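Local coordinates for protein coclaurine N-methyltransferase (Coptis japonica, PDB 6GKV) that transfers a methyl group from S-adenosyl-L-methionine to the ring nitrogen of coclaurine and related tetrahydroisoquinolines in alkaloid biosynthesis, at residues Asp270-Lys282 with Asn338-Lys351. Residues are numbered along the deposited sequence; the frame is centred on the assembly and turned at random.
Sequences DVSVVNHWTLSGK and NGEEWMASHVLFKK
CG of H276 (chi1 -176°) and OG of S345 (chi1 173°) both lie anti to the backbone N of their own residue. The two side chains point to the same face of the sheet, and these torsions help bring NE2 to OG. NE2 of H276 and OG of S345 are hydrogen-bonded at 3.2 Å, and either could be the donor. The ring edge of H276 also lies against O of H346. ND1 of H276 is hydrogen-bonded to Y266 OH of the second subunit. W277 is turned differently, with CG anti to its carbonyl carbon (chi1 -52°). Its CE3 edge meets O of H346 at 3.3 Å, with CB of H346 just beyond. CB of L348 lies at the same ring edge, near CZ3. One face of the W277 ring takes CG of N275, and R118 makes a cation-pi contact with the ring. With an alanine here, the CB atoms of H346 and L348 would probably lose their cover and R118 its cation-pi partner.

Strands 272-279 and 342-350 run antiparallel as the last two strands of the seven-stranded Rossmann-like methyltransferase sheet. The order 3-2-1-4-5-7-6 is the class I arrangement, with 272-279 outermost within the chain. A classic beta bulge interrupts the pairing: V274 and N275 both face L348. V274 N gives L348 O a nearly straight bond of 2.7 Å, while the bond from N275 N is weak.

Beside the bulge, CG2 of V273 touches CG1 of V347 at 3.7 Å. That CG1 also sits over one face of the F349 ring, toward its rim. CG2 of V271 packs obliquely on CD1 of F349. Toward the other end, CD2 of L279 meets CB of A344 at 3.5 Å. S280 then N-caps helix 281-297 through its OG, which accepts from K282 N. G281 N bonds a lone pair of G339 O at 2.8 Å.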
loop_
_atom_site.group_PDB
_atom_site.type_symbol
_atom_site.label_atom_id
_atom_site.label_comp_id
_atom_site.label_asym_id
_atom_site.label_seq_id
_atom_site.Cartn_x
_atom_site.Cartn_y
_atom_site.Cartn_z
ATOM N N ASP A 270 4.593 -3.349 -15.298
ATOM C CA ASP A 270 4.247 -3.004 -16.681
ATOM C C ASP A 270 3.074 -2.037 -16.756
ATOM O O ASP A 270 2.618 -1.678 -17.843
ATOM C CB ASP A 270 3.902 -4.261 -17.495
ATOM C CG ASP A 270 4.928 -5.359 -17.342
ATOM O OD1 ASP A 270 6.030 -5.258 -17.920
ATOM O OD2 ASP A 270 4.628 -6.325 -16.618
ATOM N N VAL A 271 2.565 -1.657 -15.594
ATOM C CA VAL A 271 1.551 -0.618 -15.483
ATOM C C VAL A 271 1.943 0.292 -14.326
ATOM O O VAL A 271 2.807 -0.060 -13.521
ATOM C CB VAL A 271 0.162 -1.193 -15.231
ATOM C CG1 VAL A 271 -0.283 -2.085 -16.400
ATOM C CG2 VAL A 271 0.181 -1.972 -13.931
ATOM N N SER A 272 1.298 1.448 -14.222
ATOM C CA SER A 272 1.681 2.417 -13.207
ATOM C C SER A 272 0.464 3.072 -12.571
ATOM O O SER A 272 -0.347 3.691 -13.265
ATOM C CB SER A 272 2.592 3.472 -13.835
ATOM O OG SER A 272 3.538 3.925 -12.900
ATOM N N VAL A 273 0.333 2.950 -11.250
ATOM C CA VAL A 273 -0.856 3.471 -10.589
ATOM C C VAL A 273 -0.912 4.990 -10.722
ATOM O O VAL A 273 0.067 5.704 -10.498
ATOM C CB VAL A 273 -0.943 3.043 -9.080
ATOM C CG1 VAL A 273 0.224 3.593 -8.259
ATOM C CG2 VAL A 273 -2.263 3.496 -8.474
ATOM N N VAL A 274 -2.083 5.463 -11.120
ATOM C CA VAL A 274 -2.347 6.882 -11.272
ATOM C C VAL A 274 -3.256 7.394 -10.159
ATOM O O VAL A 274 -3.051 8.486 -9.620
ATOM C CB VAL A 274 -2.975 7.156 -12.641
ATOM C CG1 VAL A 274 -3.719 8.504 -12.646
ATOM C CG2 VAL A 274 -1.877 7.098 -13.710
ATOM N N ASN A 275 -4.259 6.592 -9.817
ATOM C CA ASN A 275 -5.129 6.913 -8.704
ATOM C C ASN A 275 -5.543 5.658 -7.994
ATOM O O ASN A 275 -5.359 4.565 -8.495
ATOM C CB ASN A 275 -6.364 7.674 -9.160
ATOM C CG ASN A 275 -6.782 8.733 -8.167
ATOM O OD1 ASN A 275 -6.526 8.613 -6.967
ATOM N ND2 ASN A 275 -7.406 9.798 -8.665
ATOM N N HIS A 276 -6.116 5.833 -6.816
ATOM C CA HIS A 276 -6.493 4.727 -5.981
ATOM C C HIS A 276 -7.575 5.202 -5.033
ATOM O O HIS A 276 -7.396 6.176 -4.307
ATOM C CB HIS A 276 -5.286 4.197 -5.217
ATOM C CG HIS A 276 -5.582 2.989 -4.393
ATOM N ND1 HIS A 276 -4.761 2.573 -3.362
ATOM C CD2 HIS A 276 -6.607 2.107 -4.438
ATOM C CE1 HIS A 276 -5.272 1.491 -2.809
ATOM N NE2 HIS A 276 -6.393 1.188 -3.442
ATOM N N TRP A 277 -8.720 4.536 -5.079
ATOM C CA TRP A 277 -9.796 4.835 -4.166
ATOM C C TRP A 277 -10.136 3.538 -3.471
ATOM O O TRP A 277 -9.860 2.469 -4.016
ATOM C CB TRP A 277 -11.036 5.339 -4.887
ATOM C CG TRP A 277 -10.865 6.466 -5.842
ATOM C CD1 TRP A 277 -11.215 7.775 -5.625
ATOM C CD2 TRP A 277 -10.391 6.403 -7.189
ATOM N NE1 TRP A 277 -10.951 8.537 -6.742
ATOM C CE2 TRP A 277 -10.429 7.706 -7.736
ATOM C CE3 TRP A 277 -9.889 5.365 -8.008
ATOM C CZ2 TRP A 277 -10.016 8.023 -9.025
ATOM C CZ3 TRP A 277 -9.475 5.668 -9.303
ATOM C CH2 TRP A 277 -9.545 6.990 -9.796
ATOM N N THR A 278 -10.720 3.614 -2.283
ATOM C CA THR A 278 -11.537 2.516 -1.813
ATOM C C THR A 278 -12.952 3.028 -1.607
ATOM O O THR A 278 -13.257 4.205 -1.864
ATOM C CB THR A 278 -11.043 1.885 -0.515
ATOM O OG1 THR A 278 -11.176 2.823 0.564
ATOM C CG2 THR A 278 -9.599 1.377 -0.657
ATOM N N LEU A 279 -13.802 2.134 -1.123
ATOM C CA LEU A 279 -15.248 2.318 -1.109
ATOM C C LEU A 279 -15.832 1.409 -0.013
ATOM O O LEU A 279 -15.485 0.226 0.062
ATOM C CB LEU A 279 -15.766 1.987 -2.502
ATOM C CG LEU A 279 -17.175 1.961 -3.052
ATOM C CD1 LEU A 279 -17.174 2.652 -4.398
ATOM C CD2 LEU A 279 -17.565 0.522 -3.244
ATOM N N SER A 280 -16.674 1.950 0.863
ATOM C CA SER A 280 -17.165 1.169 2.015
ATOM C C SER A 280 -17.831 -0.160 1.662
ATOM O O SER A 280 -18.638 -0.241 0.727
ATOM C CB SER A 280 -18.173 1.965 2.834
ATOM O OG SER A 280 -18.863 1.068 3.696
ATOM N N GLY A 281 -17.542 -1.179 2.458
ATOM C CA GLY A 281 -18.206 -2.475 2.319
ATOM C C GLY A 281 -19.731 -2.465 2.458
ATOM O O GLY A 281 -20.405 -3.477 2.193
ATOM N N LYS A 282 -20.281 -1.320 2.854
ATOM C CA LYS A 282 -21.728 -1.167 3.002
ATOM C C LYS A 282 -22.438 -1.215 1.652
ATOM O O LYS A 282 -23.608 -1.563 1.564
ATOM C CB LYS A 282 -22.059 0.154 3.719
ATOM C CG LYS A 282 -21.978 0.071 5.228
ATOM C CD LYS A 282 -22.931 1.077 5.883
ATOM C CE LYS A 282 -22.590 2.506 5.467
ATOM N NZ LYS A 282 -22.511 3.478 6.603
ATOM N N ASN A 338 -19.560 -2.170 10.291
ATOM C CA ASN A 338 -19.995 -1.005 9.533
ATOM C C ASN A 338 -19.279 -0.846 8.186
ATOM O O ASN A 338 -19.177 0.255 7.670
ATOM C CB ASN A 338 -19.819 0.259 10.381
ATOM C CG ASN A 338 -20.622 1.446 9.857
ATOM O OD1 ASN A 338 -21.637 1.276 9.196
ATOM N ND2 ASN A 338 -20.153 2.661 10.151
ATOM N N GLY A 339 -18.811 -1.947 7.598
ATOM C CA GLY A 339 -18.252 -1.907 6.244
ATOM C C GLY A 339 -16.799 -1.451 6.121
ATOM O O GLY A 339 -16.321 -1.149 5.016
ATOM N N GLU A 340 -16.095 -1.431 7.253
ATOM C CA GLU A 340 -14.733 -0.927 7.338
ATOM C C GLU A 340 -13.734 -2.055 7.531
ATOM O O GLU A 340 -12.665 -1.854 8.088
ATOM C CB GLU A 340 -14.633 0.098 8.487
ATOM C CG GLU A 340 -15.314 1.417 8.140
ATOM C CD GLU A 340 -14.580 2.143 6.995
ATOM O OE1 GLU A 340 -13.325 2.147 7.007
ATOM O OE2 GLU A 340 -15.241 2.693 6.074
ATOM N N GLU A 341 -14.104 -3.250 7.082
ATOM C CA GLU A 341 -13.194 -4.389 7.073
ATOM C C GLU A 341 -13.006 -4.909 5.638
ATOM O O GLU A 341 -11.963 -4.707 5.020
ATOM C CB GLU A 341 -13.713 -5.502 7.982
ATOM C CG GLU A 341 -13.785 -5.121 9.457
ATOM C CD GLU A 341 -12.420 -4.904 10.087
ATOM O OE1 GLU A 341 -11.407 -5.262 9.469
ATOM O OE2 GLU A 341 -12.349 -4.390 11.218
ATOM N N TRP A 342 -14.015 -5.613 5.137
ATOM C CA TRP A 342 -14.021 -6.090 3.763
ATOM C C TRP A 342 -14.737 -5.045 2.930
ATOM O O TRP A 342 -15.766 -4.501 3.356
ATOM C CB TRP A 342 -14.697 -7.464 3.660
ATOM C CG TRP A 342 -13.865 -8.580 4.251
ATOM C CD1 TRP A 342 -12.814 -9.209 3.656
ATOM C CD2 TRP A 342 -14.008 -9.176 5.554
ATOM N NE1 TRP A 342 -12.298 -10.168 4.500
ATOM C CE2 TRP A 342 -13.006 -10.171 5.650
ATOM C CE3 TRP A 342 -14.905 -8.994 6.607
ATOM C CZ2 TRP A 342 -12.878 -10.970 6.800
ATOM C CZ3 TRP A 342 -14.768 -9.802 7.742
ATOM C CH2 TRP A 342 -13.760 -10.770 7.827
ATOM N N MET A 343 -14.188 -4.751 1.755
ATOM C CA MET A 343 -14.663 -3.628 0.968
ATOM C C MET A 343 -14.200 -3.698 -0.481
ATOM O O MET A 343 -13.664 -4.717 -0.931
ATOM C CB MET A 343 -14.191 -2.311 1.601
ATOM C CG MET A 343 -12.685 -2.292 1.941
ATOM S SD MET A 343 -12.133 -0.769 2.768
ATOM C CE MET A 343 -12.515 -1.113 4.479
ATOM N N ALA A 344 -14.400 -2.591 -1.190
ATOM C CA ALA A 344 -14.059 -2.482 -2.599
ATOM C C ALA A 344 -12.954 -1.460 -2.868
ATOM O O ALA A 344 -12.948 -0.349 -2.331
ATOM C CB ALA A 344 -15.295 -2.135 -3.406
ATOM N N SER A 345 -12.018 -1.861 -3.720
ATOM C CA SER A 345 -10.882 -1.036 -4.130
ATOM C C SER A 345 -10.918 -0.702 -5.609
ATOM O O SER A 345 -11.095 -1.594 -6.457
ATOM C CB SER A 345 -9.578 -1.763 -3.800
ATOM O OG SER A 345 -8.445 -1.081 -4.313
ATOM N N HIS A 346 -10.739 0.578 -5.926
ATOM C CA HIS A 346 -10.583 1.036 -7.313
ATOM C C HIS A 346 -9.167 1.544 -7.617
ATOM O O HIS A 346 -8.665 2.475 -6.966
ATOM C CB HIS A 346 -11.586 2.143 -7.637
ATOM C CG HIS A 346 -13.011 1.672 -7.703
ATOM N ND1 HIS A 346 -14.075 2.534 -7.842
ATOM C CD2 HIS A 346 -13.536 0.428 -7.655
ATOM C CE1 HIS A 346 -15.201 1.844 -7.871
ATOM N NE2 HIS A 346 -14.901 0.563 -7.772
ATOM N N VAL A 347 -8.544 0.952 -8.631
ATOM C CA VAL A 347 -7.223 1.371 -9.061
ATOM C C VAL A 347 -7.205 1.826 -10.519
ATOM O O VAL A 347 -7.693 1.118 -11.413
ATOM C CB VAL A 347 -6.190 0.252 -8.887
ATOM C CG1 VAL A 347 -4.794 0.822 -9.042
ATOM C CG2 VAL A 347 -6.344 -0.420 -7.519
ATOM N N LEU A 348 -6.627 3.010 -10.760
ATOM C CA LEU A 348 -6.454 3.492 -12.126
ATOM C C LEU A 348 -4.980 3.374 -12.512
ATOM O O LEU A 348 -4.106 3.869 -11.804
ATOM C CB LEU A 348 -6.962 4.934 -12.278
ATOM C CG LEU A 348 -6.962 5.524 -13.700
ATOM C CD1 LEU A 348 -7.867 4.738 -14.643
ATOM C CD2 LEU A 348 -7.340 7.010 -13.705
ATOM N N PHE A 349 -4.712 2.674 -13.604
ATOM C CA PHE A 349 -3.348 2.459 -14.091
ATOM C C PHE A 349 -3.133 3.127 -15.448
ATOM O O PHE A 349 -4.045 3.140 -16.277
ATOM C CB PHE A 349 -3.029 0.973 -14.286
ATOM C CG PHE A 349 -3.111 0.124 -13.046
ATOM C CD1 PHE A 349 -2.017 -0.006 -12.204
ATOM C CD2 PHE A 349 -4.264 -0.628 -12.778
ATOM C CE1 PHE A 349 -2.078 -0.833 -11.084
ATOM C CE2 PHE A 349 -4.340 -1.474 -11.669
ATOM C CZ PHE A 349 -3.244 -1.584 -10.822
ATOM N N LYS A 350 -1.918 3.620 -15.690
ATOM C CA LYS A 350 -1.458 3.950 -17.049
ATOM C C LYS A 350 -0.352 2.970 -17.470
ATOM O O LYS A 350 0.156 2.216 -16.636
ATOM C CB LYS A 350 -0.944 5.386 -17.121
ATOM C CG LYS A 350 0.441 5.537 -16.533
ATOM C CD LYS A 350 0.905 6.988 -16.537
ATOM C CE LYS A 350 2.191 7.145 -15.738
ATOM N NZ LYS A 350 2.436 8.578 -15.402
ATOM N N LYS A 351 0.038 2.997 -18.747
ATOM C CA LYS A 351 0.935 1.976 -19.287
ATOM C C LYS A 351 2.363 2.079 -18.760
ATOM O O LYS A 351 3.038 3.078 -18.996
ATOM C CB LYS A 351 0.947 2.046 -20.811
ATOM C CG LYS A 351 1.051 0.702 -21.473
ATOM C CD LYS A 351 1.217 0.851 -22.975
ATOM C CE LYS A 351 1.900 -0.381 -23.523
ATOM N NZ LYS A 351 2.743 -1.008 -22.455
#